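Local coordinates for purine-binding protein BAB2_0673 (Brucella melitensis biovar Abortus, PDB 3S99), which binds adenine and probably other purines such as guanine, and may serve as the substrate-binding component of an ABC-type purine uptake system, at residues Gly30-Gly35 against Arg77-Ile82; Arg131-Arg136 against Asn275-Met280; Val185-Ser190 against Val350-Pro355. All blocks are in the same frame, centred on the assembly; numbering follows the deposited sequence.

Contact 1: Gly30-Gly35 against Arg77-Ile82; sequences GFIYIG and RSIKRI
Strand 30-32, the front of the segment Gly-30 to Gly-35, runs almost antiparallel to helix 77-82, with 172° between their directions and 9.2 Å between the two axes. Ile-32 is the residue that reaches across. Its CG1 lies anti to the carbonyl carbon (chi1 -58°), which sends the CG1-CD1 arm to the helix; the Ile-32 and Ile-82 side chains slide past each other in opposite directions, with Ile-32 CD1 3.8 Å from Ile-82 CG1. The same methyl lies 4.0 Å from the carbonyl oxygen Ser-78 O, an oxygen already engaged by Ile-82 N one turn further on. Ile-79 crosses Ile-32 at about a right angle, and Ile-79 CG1 meets Ile-32 CG1 at 4.0 Å. Gly-30, having no side chain, lets Ile-82 CG2 lie directly on the strand backbone, 4.0 Å from Gly-30 CA. Branched Ile-82 suits its place, since its two arms meet different neighbours. Ser-78 turns its hydroxyl back to Asp-74 O within its own helix and so brings no unmet polar group to the buried face. Leu-66 of the neighbouring strand 61-66 extends the apolar layer. Helix 73-84 thus packs on the parallel sheet as the crossover connection from strand 61-66 to strand 89-92, the right-handed beta-alpha-beta architecture of a periplasmic-binding-protein lobe, whose strand 27-32 leads to Ile-34 in the adenine pocket.

Contact 2: Arg131-Arg136 against Asn275-Met280; sequences RFYEGR and NIWWGM
Arg-131 lies across the indole of Trp-277 at about a right angle, its guanidinium flat on the ring with the planes 24° apart. CZ of Arg-131 stands 4.5 Å from the centroid of the six-membered ring of Trp-277, a cation-pi contact, while Arg-131 CG makes a CH-pi contact over the five-membered ring. The extended chain from CG to NE lets one arginine cover both rings. Trp-277 NE1 is spent on Ala-130 O, and Tyr-133 CE1 touches Trp-277 CZ2 at 3.8 Å. The backbones meet in one bond: Arg-131 N donates to Trp-278 O at 2.7 Å. Here edge strand 275-278 joins the parallel sheet beside strand 125-130, just where that strand gives way to helix 132-146. In the dry, buried part Glu-134 OE1 takes the N-H of Met-280 at 2.7 Å, nearly along the C-O axis, and Gly-279, having no side chain, leaves room for that carboxylate. Met-280, flexible and apolar, lays its CE 3.7 Å from Gly-135 N. The Arg-131/Trp-277 part, by contrast, is partly exposed and admits a water, which accepts from Arg-131 NE and donates to Trp-277 O. The guanidinium is fixed there by NH1 of Arg-131 bonding Tyr-133 OH at 3.0 Å and by a salt bridge from NH2 to Asp-337.

Contact 3: Val185-Ser190 against Val350-Pro355; sequences VIWVNS and VDDKLP
The C-terminal tail of the chain lies against edge strand 182-187 of the second, mixed sheet, and Trp-187 and Asp-352 make the polar join between them. Trp-187 NE1 donates to Asp-352 OD2 at 2.9 Å, with an N-H...O angle of 161°. The acceptor sits at the rim of the indole, only 10° out of its plane, and is met on the syn side, somewhat out of the carboxylate plane. Asp-352 carries CG anti to its backbone nitrogen (chi1 -169°), which swings the carboxylate out to the strand. The same OD2 is also bonded to Tyr-346 OH, so two partners hold the oxygen, and an acidic residue suits a place where an indole N-H and a phenol converge.

Here, in the second lobe of the periplasmic-binding-protein-like fold, the tail forms no strand, and side chains make its contacts with strand 182-187. Val-185 and Trp-187, two residues apart on the strand, both turn toward it. Val-185 packs crosswise against Asp-352, its CG2 4.0 Å from Asp-352 CB, so the apolar stem of the aspartate is used as well as its oxygen. The indole is approached on opposite faces: Val-185 CG1 lies over one, near the rim, and Pro-355 CG over the other. Proline, compact and rigid, can lie against an aromatic face in this way, its CD being 4.2 Å from Trp-187 NE1. Leu-354 brings CD1 to within 4.3 Å of Trp-187 CZ2, and Val-163 and Ile-167 of helix 161-175 also touch Trp-187.

Contacts 1 and 2 are buried and share the parallel sheet: contact 1 covers an inner strand with a helix, whereas contact 2 is at one outermost strand, 275-278, their centres about 24 Å apart. Contact 3 belongs to the surface of the other sheet, at one edge strand, about 29 Å between centres from contact 1 and 22 Å from contact 2. Contact 1 is largely apolar, with no hydrogen bond between the segments; contact 2 combines one backbone bond, a buried carboxylate taking a backbone N-H, and a cation-pi stack. Tryptophan is central to 2 and 3, but a charged stack with the ring N-H on a backbone carbonyl in 2 becomes an apolar sandwich with the N-H on a carboxylate in 3.

Contact 1: Gly30-Gly35 against Arg77-Ile82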
loop_
_atom_site.group_PDB
_atom_site.type_symbol
_atom_site.label_atom_id
_atom_site.label_comp_id
_atom_site.label_asym_id
_atom_site.label_seq_id
_atom_site.Cartn_x
_atom_site.Cartn_y
_atom_site.Cartn_z
ATOM N N GLY A 30 2.015 -21.276 1.625
ATOM C CA GLY A 30 1.875 -20.772 0.248
ATOM C C GLY A 30 1.532 -19.315 0.119
ATOM O O GLY A 30 0.928 -18.722 1.021
ATOM N N PHE A 31 1.896 -18.756 -1.040
ATOM C CA PHE A 31 1.707 -17.349 -1.356
ATOM C C PHE A 31 1.141 -17.234 -2.766
ATOM O O PHE A 31 1.593 -17.936 -3.696
ATOM C CB PHE A 31 3.019 -16.564 -1.280
ATOM C CG PHE A 31 3.611 -16.494 0.080
ATOM C CD1 PHE A 31 3.408 -15.362 0.888
ATOM C CD2 PHE A 31 4.335 -17.574 0.590
ATOM C CE1 PHE A 31 3.933 -15.312 2.177
ATOM C CE2 PHE A 31 4.873 -17.523 1.870
ATOM C CZ PHE A 31 4.669 -16.377 2.661
ATOM N N ILE A 32 0.144 -16.363 -2.914
ATOM C CA ILE A 32 -0.414 -15.982 -4.206
ATOM C C ILE A 32 -0.118 -14.495 -4.453
ATOM O O ILE A 32 -0.529 -13.649 -3.645
ATOM C CB ILE A 32 -1.936 -16.185 -4.212
ATOM C CG1 ILE A 32 -2.285 -17.647 -3.897
ATOM C CG2 ILE A 32 -2.498 -15.794 -5.580
ATOM C CD1 ILE A 32 -1.807 -18.636 -4.953
ATOM N N TYR A 33 0.579 -14.176 -5.556
ATOM C CA TYR A 33 0.913 -12.796 -5.874
ATOM C C TYR A 33 0.124 -12.346 -7.127
ATOM O O TYR A 33 -0.026 -13.091 -8.059
ATOM C CB TYR A 33 2.399 -12.619 -6.172
ATOM C CG TYR A 33 3.377 -13.085 -5.108
ATOM C CD1 TYR A 33 3.105 -12.935 -3.741
ATOM C CD2 TYR A 33 4.595 -13.613 -5.470
ATOM C CE1 TYR A 33 4.024 -13.357 -2.774
ATOM C CE2 TYR A 33 5.534 -14.030 -4.491
ATOM C CZ TYR A 33 5.231 -13.874 -3.161
ATOM O OH TYR A 33 6.130 -14.284 -2.227
ATOM N N ILE A 34 -0.315 -11.096 -7.132
ATOM C CA ILE A 34 -1.019 -10.513 -8.273
ATOM C C ILE A 34 -0.005 -10.094 -9.370
ATOM O O ILE A 34 -0.358 -9.994 -10.535
ATOM C CB ILE A 34 -1.887 -9.317 -7.809
ATOM C CG1 ILE A 34 -2.798 -8.802 -8.940
ATOM C CG2 ILE A 34 -1.007 -8.164 -7.290
ATOM C CD1 ILE A 34 -4.127 -9.431 -8.991
ATOM N N GLY A 35 1.255 -9.879 -9.000
ATOM C CA GLY A 35 2.304 -9.599 -9.977
ATOM C C GLY A 35 3.530 -10.479 -9.785
ATOM O O GLY A 35 3.463 -11.523 -9.097
ATOM N N ARG A 77 -8.854 -20.942 -8.621
ATOM C CA ARG A 77 -8.172 -22.179 -9.031
ATOM C C ARG A 77 -6.782 -22.217 -8.435
ATOM O O ARG A 77 -6.344 -23.246 -7.968
ATOM C CB ARG A 77 -8.070 -22.277 -10.546
ATOM C CG ARG A 77 -7.490 -23.614 -11.107
ATOM C CD ARG A 77 -7.270 -23.587 -12.622
ATOM N NE ARG A 77 -6.547 -22.389 -13.015
ATOM C CZ ARG A 77 -7.022 -21.384 -13.756
ATOM N NH1 ARG A 77 -8.246 -21.412 -14.296
ATOM N NH2 ARG A 77 -6.229 -20.339 -13.990
ATOM N N SER A 78 -6.097 -21.068 -8.413
ATOM C CA SER A 78 -4.716 -21.032 -7.943
ATOM C C SER A 78 -4.615 -21.242 -6.413
ATOM O O SER A 78 -3.722 -21.953 -5.937
ATOM C CB SER A 78 -4.033 -19.738 -8.377
ATOM O OG SER A 78 -3.966 -19.621 -9.789
ATOM N N ILE A 79 -5.496 -20.584 -5.650
ATOM C CA ILE A 79 -5.608 -20.822 -4.222
ATOM C C ILE A 79 -5.984 -22.287 -3.917
ATOM O O ILE A 79 -5.382 -22.928 -3.042
ATOM C CB ILE A 79 -6.624 -19.847 -3.546
ATOM C CG1 ILE A 79 -6.169 -18.383 -3.695
ATOM C CG2 ILE A 79 -6.745 -20.140 -2.082
ATOM C CD1 ILE A 79 -7.315 -17.394 -3.755
ATOM N N LYS A 80 -6.966 -22.829 -4.637
ATOM C CA LYS A 80 -7.353 -24.247 -4.452
ATOM C C LYS A 80 -6.197 -25.196 -4.733
ATOM O O LYS A 80 -5.964 -26.167 -3.980
ATOM C CB LYS A 80 -8.571 -24.642 -5.311
ATOM N N ARG A 81 -5.483 -24.941 -5.842
ATOM C CA ARG A 81 -4.343 -25.753 -6.202
ATOM C C ARG A 81 -3.261 -25.767 -5.108
ATOM O O ARG A 81 -2.716 -26.800 -4.819
ATOM C CB ARG A 81 -3.737 -25.266 -7.521
ATOM C CG ARG A 81 -2.807 -26.270 -8.131
ATOM C CD ARG A 81 -2.358 -25.838 -9.495
ATOM N NE ARG A 81 -3.372 -26.053 -10.522
ATOM C CZ ARG A 81 -3.215 -25.678 -11.780
ATOM N NH1 ARG A 81 -2.098 -25.036 -12.144
ATOM N NH2 ARG A 81 -4.170 -25.913 -12.672
ATOM N N ILE A 82 -2.970 -24.610 -4.513
ATOM C CA ILE A 82 -1.951 -24.498 -3.468
ATOM C C ILE A 82 -2.367 -25.258 -2.213
ATOM O O ILE A 82 -1.534 -25.905 -1.571
ATOM C CB ILE A 82 -1.664 -22.980 -3.109
ATOM C CG1 ILE A 82 -0.938 -22.320 -4.262
ATOM C CG2 ILE A 82 -0.789 -22.858 -1.862
ATOM C CD1 ILE A 82 0.427 -22.961 -4.505
#

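Contact 2: Arg131-Arg136 against Asn275-Met280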
loop_
_atom_site.group_PDB
_atom_site.type_symbol
_atom_site.label_atom_id
_atom_site.label_comp_id
_atom_site.label_asym_id
_atom_site.label_seq_id
_atom_site.Cartn_x
_atom_site.Cartn_y
_atom_site.Cartn_z
ATOM N N ARG A 131 -2.298 0.566 7.341
ATOM C CA ARG A 131 -2.699 1.954 7.147
ATOM C C ARG A 131 -1.699 2.685 6.235
ATOM O O ARG A 131 -0.989 3.601 6.692
ATOM C CB ARG A 131 -2.774 2.681 8.487
ATOM C CG ARG A 131 -3.768 2.080 9.456
ATOM C CD ARG A 131 -3.969 2.960 10.691
ATOM N NE ARG A 131 -4.846 2.295 11.647
ATOM C CZ ARG A 131 -6.175 2.364 11.667
ATOM N NH1 ARG A 131 -6.833 3.123 10.812
ATOM N NH2 ARG A 131 -6.867 1.661 12.570
ATOM N N PHE A 132 -1.643 2.282 4.960
ATOM C CA PHE A 132 -0.715 2.903 4.031
ATOM C C PHE A 132 -0.864 4.435 3.963
ATOM O O PHE A 132 0.090 5.151 3.724
ATOM C CB PHE A 132 -0.910 2.376 2.615
ATOM C CG PHE A 132 -0.995 0.873 2.505
ATOM C CD1 PHE A 132 0.131 0.087 2.637
ATOM C CD2 PHE A 132 -2.202 0.254 2.247
ATOM C CE1 PHE A 132 0.047 -1.274 2.511
ATOM C CE2 PHE A 132 -2.281 -1.129 2.102
ATOM C CZ PHE A 132 -1.143 -1.884 2.248
ATOM N N TYR A 133 -2.074 4.920 4.149
ATOM C CA TYR A 133 -2.384 6.353 4.077
ATOM C C TYR A 133 -1.611 7.175 5.125
ATOM O O TYR A 133 -1.504 8.401 4.993
ATOM C CB TYR A 133 -3.904 6.578 4.206
ATOM C CG TYR A 133 -4.431 6.306 5.604
ATOM C CD1 TYR A 133 -5.071 5.125 5.915
ATOM C CD2 TYR A 133 -4.245 7.234 6.627
ATOM C CE1 TYR A 133 -5.530 4.876 7.219
ATOM C CE2 TYR A 133 -4.688 6.985 7.919
ATOM C CZ TYR A 133 -5.338 5.808 8.194
ATOM O OH TYR A 133 -5.739 5.592 9.479
ATOM N N GLU A 134 -1.051 6.526 6.141
ATOM C CA GLU A 134 -0.217 7.225 7.095
ATOM C C GLU A 134 1.069 7.689 6.426
ATOM O O GLU A 134 1.464 8.833 6.591
ATOM C CB GLU A 134 0.071 6.368 8.326
ATOM C CG GLU A 134 -1.141 6.165 9.228
ATOM C CD GLU A 134 -0.842 5.330 10.490
ATOM O OE1 GLU A 134 0.158 4.611 10.494
ATOM O OE2 GLU A 134 -1.617 5.392 11.476
ATOM N N GLY A 135 1.665 6.822 5.596
ATOM C CA GLY A 135 2.829 7.169 4.790
ATOM C C GLY A 135 2.500 8.204 3.746
ATOM O O GLY A 135 3.315 9.060 3.442
ATOM N N ARG A 136 1.305 8.139 3.182
ATOM C CA ARG A 136 0.909 9.109 2.185
ATOM C C ARG A 136 0.918 10.530 2.759
ATOM O O ARG A 136 1.221 11.491 2.048
ATOM C CB ARG A 136 -0.493 8.803 1.690
ATOM C CG ARG A 136 -0.603 7.495 0.920
ATOM C CD ARG A 136 -0.040 7.639 -0.456
ATOM N NE ARG A 136 -0.198 6.387 -1.199
ATOM C CZ ARG A 136 0.336 6.125 -2.375
ATOM N NH1 ARG A 136 1.113 6.995 -2.989
ATOM N NH2 ARG A 136 0.086 4.951 -2.939
ATOM N N ASN A 275 -9.001 -10.028 12.342
ATOM C CA ASN A 275 -9.029 -8.924 11.387
ATOM C C ASN A 275 -8.250 -7.759 12.033
ATOM O O ASN A 275 -8.602 -7.264 13.130
ATOM C CB ASN A 275 -10.504 -8.564 11.105
ATOM C CG ASN A 275 -10.688 -7.237 10.392
ATOM O OD1 ASN A 275 -9.896 -6.296 10.540
ATOM N ND2 ASN A 275 -11.775 -7.141 9.633
ATOM N N ILE A 276 -7.204 -7.317 11.356
ATOM C CA ILE A 276 -6.341 -6.262 11.891
ATOM C C ILE A 276 -6.086 -5.176 10.850
ATOM O O ILE A 276 -6.013 -5.434 9.635
ATOM C CB ILE A 276 -4.981 -6.855 12.439
ATOM C CG1 ILE A 276 -4.188 -7.601 11.353
ATOM C CG2 ILE A 276 -5.242 -7.810 13.576
ATOM C CD1 ILE A 276 -3.076 -6.808 10.765
ATOM N N TRP A 277 -5.959 -3.951 11.331
ATOM C CA TRP A 277 -5.584 -2.858 10.481
ATOM C C TRP A 277 -4.564 -2.076 11.241
ATOM O O TRP A 277 -4.883 -1.398 12.239
ATOM C CB TRP A 277 -6.797 -2.003 10.108
ATOM C CG TRP A 277 -6.544 -1.058 8.959
ATOM C CD1 TRP A 277 -5.472 -1.045 8.116
ATOM C CD2 TRP A 277 -7.421 -0.029 8.506
ATOM N NE1 TRP A 277 -5.621 -0.063 7.160
ATOM C CE2 TRP A 277 -6.815 0.575 7.373
ATOM C CE3 TRP A 277 -8.663 0.445 8.940
ATOM C CZ2 TRP A 277 -7.408 1.632 6.668
ATOM C CZ3 TRP A 277 -9.273 1.510 8.210
ATOM C CH2 TRP A 277 -8.613 2.099 7.105
ATOM N N TRP A 278 -3.308 -2.213 10.821
ATOM C CA TRP A 278 -2.220 -1.627 11.583
ATOM C C TRP A 278 -1.432 -0.637 10.729
ATOM O O TRP A 278 -1.440 -0.720 9.499
ATOM C CB TRP A 278 -1.279 -2.716 12.081
ATOM C CG TRP A 278 -1.837 -3.652 13.098
ATOM C CD1 TRP A 278 -2.962 -3.479 13.880
ATOM C CD2 TRP A 278 -1.273 -4.905 13.488
ATOM N NE1 TRP A 278 -3.142 -4.570 14.696
ATOM C CE2 TRP A 278 -2.108 -5.448 14.501
ATOM C CE3 TRP A 278 -0.140 -5.624 13.086
ATOM C CZ2 TRP A 278 -1.857 -6.696 15.096
ATOM C CZ3 TRP A 278 0.127 -6.859 13.700
ATOM C CH2 TRP A 278 -0.739 -7.387 14.676
ATOM N N GLY A 279 -0.721 0.276 11.403
ATOM C CA GLY A 279 0.012 1.337 10.732
ATOM C C GLY A 279 1.413 1.484 11.261
ATOM O O GLY A 279 2.100 0.486 11.553
ATOM N N MET A 280 1.844 2.735 11.405
ATOM C CA MET A 280 3.216 3.015 11.784
ATOM C C MET A 280 3.503 2.626 13.242
ATOM O O MET A 280 4.588 2.126 13.542
ATOM C CB MET A 280 3.533 4.491 11.555
ATOM C CG MET A 280 3.549 4.875 10.082
ATOM S SD MET A 280 3.854 6.621 9.761
ATOM C CE MET A 280 4.364 6.501 8.043
HETATM O O HOH W 1 -4.266 0.658 13.988
#

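Contact 3: Val185-Ser190 against Val350-Pro355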
loop_
_atom_site.group_PDB
_atom_site.type_symbol
_atom_site.label_atom_id
_atom_site.label_comp_id
_atom_site.label_asym_id
_atom_site.label_seq_id
_atom_site.Cartn_x
_atom_site.Cartn_y
_atom_site.Cartn_z
ATOM N N VAL A 185 -4.536 13.207 -11.587
ATOM C CA VAL A 185 -4.646 11.766 -11.456
ATOM C C VAL A 185 -4.856 11.105 -12.792
ATOM O O VAL A 185 -5.724 11.526 -13.559
ATOM C CB VAL A 185 -5.819 11.372 -10.552
ATOM C CG1 VAL A 185 -5.893 9.857 -10.397
ATOM C CG2 VAL A 185 -5.692 12.058 -9.205
ATOM N N ILE A 186 -4.074 10.065 -13.065
ATOM C CA ILE A 186 -4.339 9.189 -14.210
ATOM C C ILE A 186 -4.567 7.782 -13.682
ATOM O O ILE A 186 -3.771 7.314 -12.871
ATOM C CB ILE A 186 -3.171 9.170 -15.218
ATOM C CG1 ILE A 186 -3.065 10.527 -15.916
ATOM C CG2 ILE A 186 -3.397 8.053 -16.281
ATOM C CD1 ILE A 186 -2.029 10.580 -17.070
ATOM N N TRP A 187 -5.651 7.128 -14.112
ATOM C CA TRP A 187 -5.960 5.757 -13.651
ATOM C C TRP A 187 -5.389 4.733 -14.619
ATOM O O TRP A 187 -5.599 4.836 -15.786
ATOM C CB TRP A 187 -7.478 5.559 -13.500
ATOM C CG TRP A 187 -7.993 6.329 -12.358
ATOM C CD1 TRP A 187 -8.591 7.538 -12.402
ATOM C CD2 TRP A 187 -7.898 5.970 -10.981
ATOM N NE1 TRP A 187 -8.896 7.967 -11.131
ATOM C CE2 TRP A 187 -8.493 7.010 -10.239
ATOM C CE3 TRP A 187 -7.375 4.861 -10.298
ATOM C CZ2 TRP A 187 -8.568 6.989 -8.831
ATOM C CZ3 TRP A 187 -7.478 4.819 -8.911
ATOM C CH2 TRP A 187 -8.054 5.893 -8.187
ATOM N N VAL A 188 -4.665 3.748 -14.097
ATOM C CA VAL A 188 -4.088 2.642 -14.887
ATOM C C VAL A 188 -5.110 1.507 -15.055
ATOM O O VAL A 188 -5.072 0.741 -16.022
ATOM C CB VAL A 188 -2.803 2.107 -14.145
ATOM C CG1 VAL A 188 -2.273 0.768 -14.753
ATOM C CG2 VAL A 188 -1.725 3.159 -14.183
ATOM N N ASN A 189 -6.000 1.396 -14.069
ATOM C CA ASN A 189 -7.064 0.401 -14.002
ATOM C C ASN A 189 -6.594 -1.024 -13.713
ATOM O O ASN A 189 -7.332 -1.984 -13.952
ATOM C CB ASN A 189 -7.981 0.475 -15.230
ATOM C CG ASN A 189 -8.649 1.830 -15.363
ATOM O OD1 ASN A 189 -9.031 2.450 -14.365
ATOM N ND2 ASN A 189 -8.800 2.294 -16.595
ATOM N N SER A 190 -5.394 -1.150 -13.141
ATOM C CA SER A 190 -4.978 -2.385 -12.523
ATOM C C SER A 190 -3.833 -2.074 -11.602
ATOM O O SER A 190 -3.351 -0.934 -11.573
ATOM C CB SER A 190 -4.636 -3.491 -13.551
ATOM O OG SER A 190 -3.576 -3.167 -14.411
ATOM N N VAL A 350 -9.083 18.102 -4.533
ATOM C CA VAL A 350 -8.819 17.095 -5.540
ATOM C C VAL A 350 -9.692 17.429 -6.760
ATOM O O VAL A 350 -10.865 17.825 -6.626
ATOM C CB VAL A 350 -9.095 15.652 -5.020
ATOM C CG1 VAL A 350 -8.795 14.609 -6.121
ATOM C CG2 VAL A 350 -8.269 15.349 -3.727
ATOM N N ASP A 351 -9.134 17.261 -7.947
ATOM C CA ASP A 351 -9.846 17.639 -9.173
ATOM C C ASP A 351 -10.457 16.440 -9.924
ATOM O O ASP A 351 -11.339 16.606 -10.753
ATOM C CB ASP A 351 -8.901 18.480 -10.045
ATOM C CG ASP A 351 -8.489 19.781 -9.339
ATOM O OD1 ASP A 351 -9.395 20.478 -8.806
ATOM O OD2 ASP A 351 -7.275 20.099 -9.289
ATOM N N ASP A 352 -10.023 15.235 -9.582
ATOM C CA ASP A 352 -10.467 14.019 -10.259
ATOM C C ASP A 352 -11.965 13.678 -10.023
ATOM O O ASP A 352 -12.558 14.051 -9.007
ATOM C CB ASP A 352 -9.561 12.874 -9.817
ATOM C CG ASP A 352 -9.742 11.611 -10.650
ATOM O OD1 ASP A 352 -9.911 11.715 -11.881
ATOM O OD2 ASP A 352 -9.681 10.519 -10.077
ATOM N N LYS A 353 -12.585 13.016 -10.997
ATOM C CA LYS A 353 -13.955 12.513 -10.827
ATOM C C LYS A 353 -13.808 11.055 -10.483
ATOM O O LYS A 353 -13.175 10.311 -11.235
ATOM C CB LYS A 353 -14.801 12.651 -12.109
ATOM N N LEU A 354 -14.384 10.642 -9.360
ATOM C CA LEU A 354 -14.228 9.274 -8.917
ATOM C C LEU A 354 -15.079 8.321 -9.793
ATOM O O LEU A 354 -16.298 8.513 -9.912
ATOM C CB LEU A 354 -14.560 9.152 -7.420
ATOM C CG LEU A 354 -13.809 8.072 -6.623
ATOM C CD1 LEU A 354 -12.326 8.007 -6.946
ATOM C CD2 LEU A 354 -13.994 8.319 -5.141
ATOM N N PRO A 355 -14.420 7.323 -10.445
ATOM C CA PRO A 355 -15.098 6.267 -11.236
ATOM C C PRO A 355 -16.175 5.491 -10.481
ATOM O O PRO A 355 -17.361 5.669 -10.770
ATOM C CB PRO A 355 -13.953 5.318 -11.618
ATOM C CG PRO A 355 -12.705 6.181 -11.598
ATOM C CD PRO A 355 -12.943 7.205 -10.526
#